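Side-chain contacts in HD-GYP domain-containing protein (Bdellovibrio bacteriovorus, PDB 3TM8), which binds two iron ions in a domain of the HD-GYP family of cyclic-di-GMP phosphodiesterases, although its own activity is only inferred: residues I50-R55 with R73-L78; V144-S149 with S155-I160; D288-F293 with A302-I307. All blocks are in the same frame, centred on the assembly; numbering follows the deposited sequence. Where two conformers were deposited one is given.

Contact 1. Residues I50-R55 with R73-L78; sequences ILYLRR and RKMYIL
Met75 meets Tyr52 and Leu53 where two separate antiparallel strand pairs pack together: strand 74-78 pairs with strand 23-27, and strand 48-53 with strand 41-45. In the latter pair Tyr52 and Leu53 both face Ala41 in a classic beta bulge, and as a result two successive side chains point toward strand 74-78. The touching parts of the segments run 47° apart, and the contact is made by side chains alone. Along Met75, CB and CG reach nothing in 50-55, though the side chain also packs on Ala41 and Val43; SD comes only to 4.2 Å from CD1 of Leu53. The chain is extended to SD and then bends there (chi3 69°), which swings CE into the notch between the two bulge residues. CE lies 3.8 Å from both CG and CD1 of Leu53, and CE is also 3.9 Å from CD2 of Tyr52, reaching that ring at its edge and in its plane. Met75 crosses both partners at about a right angle, and CE is its closest atom to each. Tyr52 is held at its far end by the bond from OH to the carbonyl of Arg66, whose side chain also makes a cation-pi contact with the ring. At the margin, Arg55, salt-bridged through NE to Glu81, brings the edge of its guanidinium to Leu78, with NH2 4.2 Å from CD1.

Contact 2. Residues V144-S149 with S155-I160; sequences VNFIMS and SAVMNI
Phe146 and Ile147, neighbours near the end of helix 130-149, converge on one methyl group of Val157 in the short helix 153-158 that follows. The contact joins these two helices against helix 167-185, with residues 155-160 belonging to the HD domain. Earlier in the segment, Val144 turns to another part of the bundle, packing on Ile179 of helix 167-185 and on Thr193 and Thr197 of helix 190-202; its carbonyl accepts the helical bond from Met148 N. Phe146 comes next. Its CG stands anti to the backbone N (chi1 172°), which carries the ring out toward the second helix, and the ring presents its edge: CE2 is 4.3 Å from CG2 of Val157, which lies near the ring plane. The Phe146 side chain also touches Ile112 of helix 105-125 and Ala153. Ile147 leaves its backbone at a slant to the second helix, yet its CG1 branch turns toward Val157 (chi2 -64°), bringing CD1 to 4.4 Å from that same CG2. It also rests on Ile179 and Ala153, while Val157 itself packs on Thr176, so helix 167-185 backs both Ile147 and Val157. That helix carries the iron ligand His170, whose side chain is about 11 Å from that of Val157. With methyl and aromatic carbons alone meeting at these separations, over a summed buried surface of just 73 Å², the contact excludes water and offers dispersion, but has no directional bond to fix its register.

Contact 3. Residues D288-F293 with A302-I307; sequences DRLITF and AKKLMI. With PO4 (phosphate ion), chain C.
Leu290 and Lys304 bring two successive helices of the HD-GYP domain to 8.3 Å between CA atoms, where helix 276-293 widens into a pi-type turn at 289-293 before a short loop leads to helix 301-308. Leu290 fills the join with one branch: its CD1 sits 3.8 Å from CB of Lys304, and this CD1 also meets CD2 of Leu305 at 3.7 Å. Lys304 thus contributes the base of its side chain, while NZ pairs with Asp308. Leu305 continues onto Ala286 and Met287, and Ile318 of helix 315-325 touches it as well.

The other face of helix 276-293 looks into the metal pocket. Arg289, bent at chi3, directs NE and NH2 to the same phosphate oxygen, O1, each at 2.8 Å, with N-H...O angles of 147° and 142°; Glu294 and the carbonyls of Leu214 and Gln216 also hold its guanidinium. The ion, probably from the crystallisation liquor, is also bound by His207, Trp229 and the iron ligand Asn285. Phe293 lies against the guanidinium, its CD2 3.5 Å above one face and offset toward the rim. Asp288 is a second-shell residue: OD2 bonds ND1 of the iron ligand His170, which probably helps to orient that imidazole. Its other oxygen, OD1, accepts the hydroxyl of Thr292 on the syn side, OG1 to OD1 2.7 Å, with the donor 35° out of the carboxylate plane.

In the fold
The three contacts follow one another along the chain without touching, and contacts 1 and 3 lie on opposite sides of its centre. Contact 1 is peripheral and partly buried, joining strands of two small sheets, its centre about 23 Å from that of the chain. Contacts 2 and 3 are buried helix junctions, their centres 21 Å apart, and helix 167-185 flanks both; contact 2 is the more central and the sparser. Across all three, apolar carbon dominates. What differs is the setting: a salt-bridged arginine at the edge in contact 1, neighbouring helices in contact 2, and in contact 3 polar groups that face the metal pocket and hold a phosphate and an iron-ligand histidine.

Contact 1. Residues I50-R55 with R73-L78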
ATOM      1  N   ILE A  50     -19.660  -4.710  18.679  1.00  6.42           N
ATOM      2  CA  ILE A  50     -19.188  -4.455  20.028  1.00  8.37           C
ATOM      3  C   ILE A  50     -18.476  -3.109  20.100  1.00  7.57           C
ATOM      4  O   ILE A  50     -17.500  -2.869  19.386  1.00  7.09           O
ATOM      5  CB  ILE A  50     -18.212  -5.555  20.481  1.00  9.68           C
ATOM      6  CG1 ILE A  50     -18.780  -6.948  20.181  1.00 10.50           C
ATOM      7  CG2 ILE A  50     -17.891  -5.382  21.946  1.00 11.33           C
ATOM      8  CD1 ILE A  50     -20.138  -7.226  20.779  1.00 11.63           C
ATOM      9  N   LEU A  51     -18.966  -2.224  20.958  1.00  7.35           N
ATOM     10  CA  LEU A  51     -18.374  -0.896  21.090  1.00  7.81           C
ATOM     11  C   LEU A  51     -16.894  -0.996  21.452  1.00  7.77           C
ATOM     12  O   LEU A  51     -16.532  -1.691  22.403  1.00  8.44           O
ATOM     13  CB  LEU A  51     -19.120  -0.104  22.161  1.00  8.57           C
ATOM     14  CG  LEU A  51     -18.641   1.312  22.461  1.00 10.78           C
ATOM     15  CD1 LEU A  51     -18.775   2.182  21.232  1.00 11.88           C
ATOM     16  CD2 LEU A  51     -19.457   1.887  23.622  1.00 11.74           C
ATOM     17  N   TYR A  52     -16.047  -0.301  20.694  1.00  7.00           N
ATOM     18  CA  TYR A  52     -14.607  -0.352  20.906  1.00  7.57           C
ATOM     19  C   TYR A  52     -13.989   1.052  20.987  1.00  7.54           C
ATOM     20  O   TYR A  52     -13.162   1.317  21.858  1.00  9.34           O
ATOM     21  CB  TYR A  52     -13.933  -1.189  19.811  1.00  7.81           C
ATOM     22  CG  TYR A  52     -12.447  -1.367  20.012  1.00  7.60           C
ATOM     23  CD1 TYR A  52     -11.947  -1.929  21.179  1.00  9.46           C
ATOM     24  CD2 TYR A  52     -11.542  -0.994  19.028  1.00  7.34           C
ATOM     25  CE1 TYR A  52     -10.583  -2.093  21.365  1.00 10.60           C
ATOM     26  CE2 TYR A  52     -10.188  -1.156  19.206  1.00  8.01           C
ATOM     27  CZ  TYR A  52      -9.708  -1.709  20.371  1.00  8.53           C
ATOM     28  OH  TYR A  52      -8.355  -1.881  20.566  1.00 10.50           O
ATOM     29  N   LEU A  53     -14.382   1.940  20.073  1.00  7.91           N
ATOM     30  CA  LEU A  53     -13.922   3.324  20.104  1.00  8.27           C
ATOM     31  C   LEU A  53     -15.083   4.235  20.469  1.00  8.39           C
ATOM     32  O   LEU A  53     -16.192   4.087  19.954  1.00  8.89           O
ATOM     33  CB  LEU A  53     -13.349   3.733  18.744  1.00  8.08           C
ATOM     34  CG  LEU A  53     -12.325   2.764  18.144  1.00  8.89           C
ATOM     35  CD1 LEU A  53     -11.879   3.258  16.771  1.00  9.55           C
ATOM     36  CD2 LEU A  53     -11.128   2.571  19.064  1.00  9.59           C
ATOM     37  N   ARG A  54     -14.819   5.193  21.343  1.00 10.11           N
ATOM     38  CA  ARG A  54     -15.878   6.059  21.839  1.00 10.84           C
ATOM     39  C   ARG A  54     -15.714   7.486  21.368  1.00 10.51           C
ATOM     40  O   ARG A  54     -14.610   7.925  21.077  1.00 11.16           O
ATOM     41  CB  ARG A  54     -15.907   6.006  23.359  1.00 13.16           C
ATOM     42  CG  ARG A  54     -16.414   4.688  23.885  1.00 16.13           C
ATOM     43  CD  ARG A  54     -16.064   4.514  25.334  1.00 19.15           C
ATOM     44  NE  ARG A  54     -16.651   3.291  25.868  1.00 21.79           N
ATOM     45  CZ  ARG A  54     -16.179   2.073  25.630  1.00 22.73           C
ATOM     46  NH1 ARG A  54     -15.108   1.908  24.861  1.00 22.46           N
ATOM     47  NH2 ARG A  54     -16.782   1.018  26.159  1.00 25.25           N
ATOM     48  N   ARG A  55     -16.828   8.210  21.307  1.00 11.46           N
ATOM     49  CA  ARG A  55     -16.796   9.624  20.975  1.00 11.71           C
ATOM     50  C   ARG A  55     -15.726  10.310  21.818  1.00 11.55           C
ATOM     51  O   ARG A  55     -15.674  10.136  23.036  1.00 12.08           O
ATOM     52  CB  ARG A  55     -18.174  10.267  21.195  1.00 11.75           C
ATOM     53  CG  ARG A  55     -19.281   9.590  20.389  1.00 11.82           C
ATOM     54  CD  ARG A  55     -20.674  10.227  20.549  1.00 12.54           C
ATOM     55  NE  ARG A  55     -21.643   9.340  19.915  1.00 12.40           N
ATOM     56  CZ  ARG A  55     -22.272   8.360  20.551  1.00 12.09           C
ATOM     57  NH1 ARG A  55     -22.089   8.197  21.854  1.00 10.86           N
ATOM     58  NH2 ARG A  55     -23.100   7.562  19.889  1.00 14.41           N
ATOM     59  N   ARG A  73      -9.652  -4.713   9.812  1.00  8.18           N
ATOM     60  CA  ARG A  73      -9.811  -4.268   8.439  1.00  9.41           C
ATOM     61  C   ARG A  73     -11.019  -3.337   8.358  1.00  9.51           C
ATOM     62  O   ARG A  73     -10.880  -2.169   8.011  1.00 11.46           O
ATOM     63  CB  ARG A  73     -10.007  -5.460   7.505  1.00 11.43           C
ATOM     64  CG  ARG A  73      -8.897  -6.488   7.567  1.00 16.93           C
ATOM     65  CD  ARG A  73      -9.191  -7.655   6.637  1.00 22.43           C
ATOM     66  NE  ARG A  73      -8.283  -8.771   6.868  1.00 27.91           N
ATOM     67  CZ  ARG A  73      -8.544 -10.029   6.524  1.00 30.01           C
ATOM     68  NH1 ARG A  73      -9.694 -10.339   5.934  1.00 30.30           N
ATOM     69  NH2 ARG A  73      -7.656 -10.979   6.780  1.00 31.08           N
ATOM     70  N   LYS A  74     -12.203  -3.857   8.677  1.00  8.99           N
ATOM     71  CA  LYS A  74     -13.412  -3.047   8.735  1.00  9.26           C
ATOM     72  C   LYS A  74     -13.885  -2.937  10.168  1.00  8.35           C
ATOM     73  O   LYS A  74     -13.831  -3.903  10.940  1.00 10.82           O
ATOM     74  CB  LYS A  74     -14.548  -3.667   7.912  1.00 12.68           C
ATOM     75  CG  LYS A  74     -14.278  -3.838   6.431  1.00 18.09           C
ATOM     76  CD  LYS A  74     -14.441  -2.544   5.672  1.00 21.70           C
ATOM     77  CE  LYS A  74     -14.364  -2.802   4.175  1.00 24.04           C
ATOM     78  NZ  LYS A  74     -13.172  -3.633   3.849  1.00 25.70           N
ATOM     79  N   MET A  75     -14.363  -1.747  10.514  1.00  7.41           N
ATOM     80  CA  MET A  75     -15.116  -1.540  11.733  1.00  7.51           C
ATOM     81  C   MET A  75     -16.440  -0.935  11.314  1.00  6.34           C
ATOM     82  O   MET A  75     -16.693  -0.763  10.119  1.00  6.84           O
ATOM     83  CB  MET A  75     -14.363  -0.642  12.709  1.00 10.17           C
ATOM     84  CG  MET A  75     -13.239  -1.375  13.438  1.00 14.35           C
ATOM     85  SD  MET A  75     -12.310  -0.325  14.568  1.00 20.12           S
ATOM     86  CE  MET A  75     -13.543  -0.022  15.828  1.00 20.57           C
ATOM     87  N   TYR A  76     -17.291  -0.630  12.289  1.00  6.26           N
ATOM     88  CA  TYR A  76     -18.657  -0.244  11.998  1.00  6.16           C
ATOM     89  C   TYR A  76     -19.027   0.984  12.802  1.00  6.08           C
ATOM     90  O   TYR A  76     -18.554   1.173  13.928  1.00  7.74           O
ATOM     91  CB  TYR A  76     -19.607  -1.427  12.289  1.00  6.31           C
ATOM     92  CG  TYR A  76     -19.191  -2.595  11.438  1.00  6.16           C
ATOM     93  CD1 TYR A  76     -19.677  -2.737  10.145  1.00  7.59           C
ATOM     94  CD2 TYR A  76     -18.227  -3.492  11.878  1.00  7.28           C
ATOM     95  CE1 TYR A  76     -19.255  -3.776   9.331  1.00  8.62           C
ATOM     96  CE2 TYR A  76     -17.793  -4.537  11.065  1.00  8.02           C
ATOM     97  CZ  TYR A  76     -18.308  -4.669   9.792  1.00  8.69           C
ATOM     98  OH  TYR A  76     -17.875  -5.694   8.972  1.00 11.06           O
ATOM     99  N   ILE A  77     -19.862   1.832  12.212  1.00  5.93           N
ATOM    100  CA  ILE A  77     -20.377   3.002  12.908  1.00  6.33           C
ATOM    101  C   ILE A  77     -21.886   2.996  12.763  1.00  6.21           C
ATOM    102  O   ILE A  77     -22.433   2.365  11.854  1.00  6.26           O
ATOM    103  CB  ILE A  77     -19.789   4.322  12.340  1.00  7.73           C
ATOM    104  CG1 ILE A  77     -20.221   4.529  10.884  1.00  8.22           C
ATOM    105  CG2 ILE A  77     -18.275   4.337  12.504  1.00  7.67           C
ATOM    106  CD1 ILE A  77     -19.776   5.864  10.248  1.00  8.04           C
ATOM    107  N   LEU A  78     -22.571   3.692  13.660  1.00  7.02           N
ATOM    108  CA  LEU A  78     -24.006   3.864  13.511  1.00  7.67           C
ATOM    109  C   LEU A  78     -24.277   4.667  12.250  1.00  8.34           C
ATOM    110  O   LEU A  78     -23.638   5.688  12.004  1.00  7.69           O
ATOM    111  CB  LEU A  78     -24.583   4.598  14.719  1.00  8.64           C
ATOM    112  CG  LEU A  78     -24.521   3.794  16.018  1.00  9.81           C
ATOM    113  CD1 LEU A  78     -24.753   4.722  17.204  1.00 11.24           C
ATOM    114  CD2 LEU A  78     -25.537   2.659  16.003  1.00 11.74           C
TER

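Contact 2. Residues V144-S149 with S155-I160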
ATOM      1  N   VAL A 144       2.496  11.485  -4.400  1.00  6.35           N
ATOM      2  CA  VAL A 144       3.801  11.812  -4.978  1.00  6.98           C
ATOM      3  C   VAL A 144       4.235  13.197  -4.488  1.00  6.34           C
ATOM      4  O   VAL A 144       5.375  13.393  -4.052  1.00  7.07           O
ATOM      5  CB  VAL A 144       3.794  11.797  -6.528  1.00  7.85           C
ATOM      6  CG1 VAL A 144       5.111  12.363  -7.089  1.00  9.16           C
ATOM      7  CG2 VAL A 144       3.554  10.389  -7.047  1.00  8.51           C
ATOM      8  N   ASN A 145       3.322  14.162  -4.547  1.00  7.19           N
ATOM      9  CA  ASN A 145       3.667  15.510  -4.126  1.00  7.64           C
ATOM     10  C   ASN A 145       4.024  15.590  -2.649  1.00  6.93           C
ATOM     11  O   ASN A 145       4.948  16.308  -2.272  1.00  9.09           O
ATOM     12  CB  ASN A 145       2.563  16.503  -4.481  1.00  7.90           C
ATOM     13  CG  ASN A 145       2.940  17.918  -4.121  1.00  9.65           C
ATOM     14  OD1 ASN A 145       3.943  18.438  -4.609  1.00 11.05           O
ATOM     15  ND2 ASN A 145       2.147  18.549  -3.264  1.00 10.82           N
ATOM     16  N   PHE A 146       3.294  14.854  -1.815  1.00  7.52           N
ATOM     17  CA  PHE A 146       3.588  14.814  -0.390  1.00  6.80           C
ATOM     18  C   PHE A 146       4.997  14.280  -0.127  1.00  7.15           C
ATOM     19  O   PHE A 146       5.772  14.877   0.627  1.00  8.03           O
ATOM     20  CB  PHE A 146       2.535  13.958   0.320  1.00  6.99           C
ATOM     21  CG  PHE A 146       2.831  13.679   1.781  1.00  7.16           C
ATOM     22  CD1 PHE A 146       2.824  14.702   2.723  1.00  8.24           C
ATOM     23  CD2 PHE A 146       3.095  12.383   2.213  1.00  8.01           C
ATOM     24  CE1 PHE A 146       3.086  14.441   4.066  1.00  9.04           C
ATOM     25  CE2 PHE A 146       3.356  12.116   3.550  1.00  7.89           C
ATOM     26  CZ  PHE A 146       3.348  13.147   4.480  1.00  8.88           C
ATOM     27  N   ILE A 147       5.330  13.153  -0.750  1.00  7.57           N
ATOM     28  CA  ILE A 147       6.640  12.546  -0.556  1.00  8.22           C
ATOM     29  C   ILE A 147       7.760  13.443  -1.112  1.00  8.37           C
ATOM     30  O   ILE A 147       8.822  13.580  -0.498  1.00 10.00           O
ATOM     31  CB  ILE A 147       6.709  11.150  -1.200  1.00  8.05           C
ATOM     32  CG1 ILE A 147       5.704  10.192  -0.536  1.00  8.26           C
ATOM     33  CG2 ILE A 147       8.138  10.599  -1.139  1.00  9.85           C
ATOM     34  CD1 ILE A 147       5.973   9.905   0.926  1.00  8.97           C
ATOM     35  N   MET A 148       7.515  14.081  -2.255  1.00  8.13           N
ATOM     36  CA  MET A 148       8.538  14.899  -2.917  0.50 10.06           C
ATOM     37  C   MET A 148       8.759  16.241  -2.229  1.00 11.03           C
ATOM     38  O   MET A 148       9.847  16.806  -2.295  1.00 14.39           O
ATOM     39  CB  MET A 148       8.176  15.159  -4.387  0.50 12.55           C
ATOM     40  CG  MET A 148       8.328  13.973  -5.326  0.50 15.02           C
ATOM     41  SD  MET A 148       8.093  14.462  -7.052  0.50 17.74           S
ATOM     42  CE  MET A 148       9.669  15.241  -7.412  0.50 18.42           C
ATOM     43  N   SER A 149       7.720  16.760  -1.581  1.00  9.05           N
ATOM     44  CA  SER A 149       7.767  18.127  -1.050  1.00 10.71           C
ATOM     45  C   SER A 149       8.086  18.224   0.436  1.00 11.84           C
ATOM     46  O   SER A 149       8.247  19.323   0.968  1.00 15.20           O
ATOM     47  CB  SER A 149       6.444  18.854  -1.317  1.00 10.47           C
ATOM     48  OG  SER A 149       6.122  18.867  -2.694  1.00 11.11           O
ATOM     49  N   SER A 155      10.450   8.928   5.426  1.00  9.79           N
ATOM     50  CA  SER A 155      10.880   8.307   6.673  0.50 10.49           C
ATOM     51  C   SER A 155       9.698   8.103   7.626  1.00  9.55           C
ATOM     52  O   SER A 155       9.587   7.054   8.274  1.00 10.50           O
ATOM     53  CB  SER A 155      11.991   9.123   7.341  0.50 12.63           C
ATOM     54  OG  SER A 155      11.561  10.440   7.622  0.50 14.78           O
ATOM     55  N   ALA A 156       8.808   9.088   7.702  1.00  8.25           N
ATOM     56  CA  ALA A 156       7.635   8.965   8.561  1.00  7.93           C
ATOM     57  C   ALA A 156       6.715   7.836   8.103  1.00  8.65           C
ATOM     58  O   ALA A 156       6.199   7.076   8.923  1.00  9.10           O
ATOM     59  CB  ALA A 156       6.879  10.280   8.608  1.00  8.86           C
ATOM     60  N   VAL A 157       6.501   7.721   6.797  1.00  8.33           N
ATOM     61  CA  VAL A 157       5.664   6.642   6.285  1.00  8.62           C
ATOM     62  C   VAL A 157       6.309   5.287   6.568  1.00  8.51           C
ATOM     63  O   VAL A 157       5.631   4.336   6.961  1.00 10.34           O
ATOM     64  CB  VAL A 157       5.350   6.815   4.781  1.00  9.47           C
ATOM     65  CG1 VAL A 157       4.707   5.550   4.221  1.00  9.95           C
ATOM     66  CG2 VAL A 157       4.439   8.035   4.578  1.00  9.31           C
ATOM     67  N   MET A 158       7.626   5.213   6.403  1.00  9.29           N
ATOM     68  CA  MET A 158       8.334   3.959   6.633  1.00 11.65           C
ATOM     69  C   MET A 158       8.365   3.563   8.116  1.00 12.07           C
ATOM     70  O   MET A 158       8.710   2.435   8.443  1.00 13.55           O
ATOM     71  CB  MET A 158       9.738   3.996   6.014  1.00 13.95           C
ATOM     72  CG  MET A 158       9.731   4.100   4.484  1.00 16.03           C
ATOM     73  SD  MET A 158       8.898   2.735   3.617  1.00 17.18           S
ATOM     74  CE  MET A 158       9.977   1.360   3.997  1.00 18.94           C
ATOM     75  N   ASN A 159       7.992   4.486   9.000  1.00 12.11           N
ATOM     76  CA  ASN A 159       7.842   4.191  10.426  1.00 14.15           C
ATOM     77  C   ASN A 159       6.555   3.446  10.750  1.00 14.21           C
ATOM     78  O   ASN A 159       6.387   2.935  11.859  1.00 16.47           O
ATOM     79  CB  ASN A 159       7.836   5.479  11.250  1.00 16.24           C
ATOM     80  CG  ASN A 159       9.211   6.056  11.455  1.00 19.13           C
ATOM     81  OD1 ASN A 159      10.214   5.343  11.421  1.00 20.25           O
ATOM     82  ND2 ASN A 159       9.265   7.365  11.683  1.00 20.81           N
ATOM     83  N   ILE A 160       5.633   3.408   9.795  1.00 11.66           N
ATOM     84  CA  ILE A 160       4.334   2.802  10.041  1.00 10.88           C
ATOM     85  C   ILE A 160       4.387   1.327   9.649  1.00 10.17           C
ATOM     86  O   ILE A 160       4.182   0.967   8.492  1.00 10.45           O
ATOM     87  CB  ILE A 160       3.215   3.533   9.267  1.00 10.39           C
ATOM     88  CG1 ILE A 160       3.310   5.053   9.484  1.00 11.24           C
ATOM     89  CG2 ILE A 160       1.841   3.010   9.683  1.00 11.76           C
ATOM     90  CD1 ILE A 160       2.393   5.857   8.582  1.00 11.64           C
TER

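Contact 3. Residues D288-F293 with A302-I307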
ATOM      1  N   ASP A 288      10.401  -5.014  -0.055  1.00  8.11           N
ATOM      2  CA  ASP A 288       9.419  -5.041   1.026  1.00  7.18           C
ATOM      3  C   ASP A 288       8.953  -6.454   1.340  1.00  6.86           C
ATOM      4  O   ASP A 288       8.634  -6.748   2.492  1.00  7.77           O
ATOM      5  CB  ASP A 288       8.207  -4.142   0.786  1.00  7.88           C
ATOM      6  CG  ASP A 288       7.354  -3.999   2.040  1.00  8.23           C
ATOM      7  OD1 ASP A 288       7.932  -3.701   3.103  1.00  8.10           O
ATOM      8  OD2 ASP A 288       6.122  -4.206   1.983  1.00  8.24           O
ATOM      9  N   ARG A 289       8.901  -7.338   0.344  1.00  7.16           N
ATOM     10  CA  ARG A 289       8.555  -8.723   0.659  1.00  7.39           C
ATOM     11  C   ARG A 289       9.567  -9.278   1.662  1.00  7.21           C
ATOM     12  O   ARG A 289       9.184  -9.897   2.648  1.00  7.40           O
ATOM     13  CB  ARG A 289       8.440  -9.628  -0.570  1.00  8.00           C
ATOM     14  CG  ARG A 289       8.721 -11.105  -0.257  1.00  8.28           C
ATOM     15  CD  ARG A 289       8.095 -12.067  -1.260  1.00  8.25           C
ATOM     16  NE  ARG A 289       6.682 -12.299  -0.984  1.00  8.01           N
ATOM     17  CZ  ARG A 289       6.214 -13.076  -0.009  1.00  7.53           C
ATOM     18  NH1 ARG A 289       7.049 -13.714   0.805  1.00  8.93           N
ATOM     19  NH2 ARG A 289       4.903 -13.202   0.156  1.00  7.75           N
ATOM     20  N   LEU A 290      10.854  -9.051   1.420  1.00  7.80           N
ATOM     21  CA  LEU A 290      11.869  -9.551   2.343  1.00  9.17           C
ATOM     22  C   LEU A 290      11.668  -8.976   3.735  1.00 10.03           C
ATOM     23  O   LEU A 290      11.688  -9.700   4.730  1.00 10.07           O
ATOM     24  CB  LEU A 290      13.293  -9.241   1.854  1.00  9.69           C
ATOM     25  CG  LEU A 290      13.722 -10.005   0.603  1.00 12.52           C
ATOM     26  CD1 LEU A 290      15.188  -9.710   0.277  1.00 13.99           C
ATOM     27  CD2 LEU A 290      13.494 -11.503   0.768  1.00 13.92           C
ATOM     28  N   ILE A 291      11.464  -7.667   3.799  1.00  9.65           N
ATOM     29  CA  ILE A 291      11.414  -6.981   5.077  1.00 10.43           C
ATOM     30  C   ILE A 291      10.116  -7.255   5.842  1.00 10.23           C
ATOM     31  O   ILE A 291      10.143  -7.573   7.035  1.00 14.22           O
ATOM     32  CB  ILE A 291      11.626  -5.480   4.876  1.00 12.97           C
ATOM     33  CG1 ILE A 291      13.057  -5.231   4.393  1.00 14.78           C
ATOM     34  CG2 ILE A 291      11.331  -4.720   6.160  1.00 14.77           C
ATOM     35  CD1 ILE A 291      13.275  -3.868   3.775  1.00 16.28           C
ATOM     36  N   THR A 292       8.987  -7.169   5.143  1.00  8.58           N
ATOM     37  CA  THR A 292       7.675  -7.287   5.776  1.00  9.49           C
ATOM     38  C   THR A 292       7.132  -8.717   5.848  1.00  8.83           C
ATOM     39  O   THR A 292       6.569  -9.110   6.870  1.00  9.79           O
ATOM     40  CB  THR A 292       6.668  -6.357   5.088  1.00 10.05           C
ATOM     41  OG1 THR A 292       7.063  -5.000   5.335  1.00 10.94           O
ATOM     42  CG2 THR A 292       5.251  -6.571   5.626  1.00 10.19           C
ATOM     43  N   PHE A 293       7.304  -9.501   4.785  1.00  8.93           N
ATOM     44  CA  PHE A 293       6.735 -10.850   4.746  1.00  9.82           C
ATOM     45  C   PHE A 293       7.729 -11.946   5.135  1.00 11.11           C
ATOM     46  O   PHE A 293       7.309 -13.055   5.438  1.00 12.79           O
ATOM     47  CB  PHE A 293       6.166 -11.187   3.360  1.00  9.76           C
ATOM     48  CG  PHE A 293       5.010 -10.327   2.926  1.00  9.30           C
ATOM     49  CD1 PHE A 293       3.977 -10.006   3.799  1.00  9.65           C
ATOM     50  CD2 PHE A 293       4.940  -9.884   1.614  1.00  9.82           C
ATOM     51  CE1 PHE A 293       2.905  -9.221   3.372  1.00  9.76           C
ATOM     52  CE2 PHE A 293       3.874  -9.106   1.178  1.00 10.18           C
ATOM     53  CZ  PHE A 293       2.856  -8.775   2.057  1.00 10.38           C
ATOM     54  N   ALA A 302      19.257  -6.094   0.681  1.00 11.20           N
ATOM     55  CA  ALA A 302      19.991  -5.989  -0.579  1.00 12.34           C
ATOM     56  C   ALA A 302      20.866  -7.220  -0.828  1.00 11.97           C
ATOM     57  O   ALA A 302      20.845  -7.789  -1.922  1.00 12.78           O
ATOM     58  CB  ALA A 302      20.822  -4.722  -0.608  1.00 13.67           C
ATOM     59  N   LYS A 303      21.625  -7.629   0.189  1.00 12.91           N
ATOM     60  CA  LYS A 303      22.474  -8.814   0.086  1.00 12.71           C
ATOM     61  C   LYS A 303      21.647 -10.044  -0.254  1.00 11.06           C
ATOM     62  O   LYS A 303      22.034 -10.858  -1.099  1.00 11.41           O
ATOM     63  CB  LYS A 303      23.247  -9.061   1.386  1.00 14.23           C
ATOM     64  CG  LYS A 303      23.943 -10.412   1.414  1.00 16.00           C
ATOM     65  CD  LYS A 303      24.484 -10.754   2.793  1.00 18.09           C
ATOM     66  CE  LYS A 303      23.351 -11.114   3.738  1.00 20.44           C
ATOM     67  NZ  LYS A 303      23.856 -11.492   5.076  1.00 19.90           N
ATOM     68  N   LYS A 304      20.507 -10.188   0.414  1.00 12.13           N
ATOM     69  CA  LYS A 304      19.655 -11.348   0.189  1.00 13.05           C
ATOM     70  C   LYS A 304      19.166 -11.437  -1.248  1.00 12.80           C
ATOM     71  O   LYS A 304      19.183 -12.513  -1.844  1.00 14.06           O
ATOM     72  CB  LYS A 304      18.471 -11.354   1.158  1.00 17.53           C
ATOM     73  CG  LYS A 304      18.814 -11.868   2.544  1.00 23.77           C
ATOM     74  CD  LYS A 304      17.586 -12.448   3.231  1.00 26.80           C
ATOM     75  CE  LYS A 304      17.219 -13.834   2.692  1.00 28.99           C
ATOM     76  NZ  LYS A 304      16.983 -13.856   1.217  1.00 31.04           N
ATOM     77  N   LEU A 305      18.724 -10.315  -1.805  1.00 12.90           N
ATOM     78  CA  LEU A 305      18.340 -10.298  -3.211  1.00 13.92           C
ATOM     79  C   LEU A 305      19.512 -10.692  -4.116  1.00 14.53           C
ATOM     80  O   LEU A 305      19.339 -11.425  -5.084  1.00 16.74           O
ATOM     81  CB  LEU A 305      17.811  -8.925  -3.620  1.00 14.40           C
ATOM     82  CG  LEU A 305      16.428  -8.568  -3.084  1.00 14.49           C
ATOM     83  CD1 LEU A 305      15.967  -7.273  -3.700  1.00 14.49           C
ATOM     84  CD2 LEU A 305      15.455  -9.678  -3.421  1.00 15.05           C
ATOM     85  N   MET A 306      20.707 -10.201  -3.811  1.00 13.97           N
ATOM     86  CA  MET A 306      21.861 -10.488  -4.653  1.00 14.26           C
ATOM     87  C   MET A 306      22.344 -11.931  -4.562  1.00 14.71           C
ATOM     88  O   MET A 306      22.819 -12.488  -5.553  1.00 16.44           O
ATOM     89  CB  MET A 306      23.003  -9.530  -4.333  1.00 14.46           C
ATOM     90  CG  MET A 306      22.678  -8.110  -4.724  1.00 16.16           C
ATOM     91  SD  MET A 306      23.940  -6.958  -4.207  1.00 18.22           S
ATOM     92  CE  MET A 306      25.322  -7.467  -5.234  1.00 17.87           C
ATOM     93  N   ILE A 307      22.216 -12.550  -3.390  1.00 15.36           N
ATOM     94  CA  ILE A 307      22.769 -13.883  -3.140  0.50 17.86           C
ATOM     95  C   ILE A 307      21.721 -15.000  -3.197  1.00 19.20           C
ATOM     96  O   ILE A 307      22.054 -16.168  -3.403  1.00 22.05           O
ATOM     97  CB  ILE A 307      23.481 -13.930  -1.766  0.50 20.46           C
ATOM     98  CG1 ILE A 307      24.753 -13.081  -1.789  0.50 22.28           C
ATOM     99  CG2 ILE A 307      23.810 -15.361  -1.367  0.50 20.80           C
ATOM    100  CD1 ILE A 307      25.552 -13.162  -0.502  0.50 23.42           C
TER
HETATM  101  P   PO4 C 901       4.267 -10.539  -3.082  1.00  7.47           P
HETATM  102  O1  PO4 C 901       4.210 -11.650  -2.065  1.00 11.70           O
HETATM  103  O2  PO4 C 901       4.284  -9.174  -2.437  1.00  7.43           O
HETATM  104  O3  PO4 C 901       5.597 -10.598  -3.870  1.00 10.37           O
HETATM  105  O4  PO4 C 901       3.162 -10.716  -4.101  1.00  5.47           O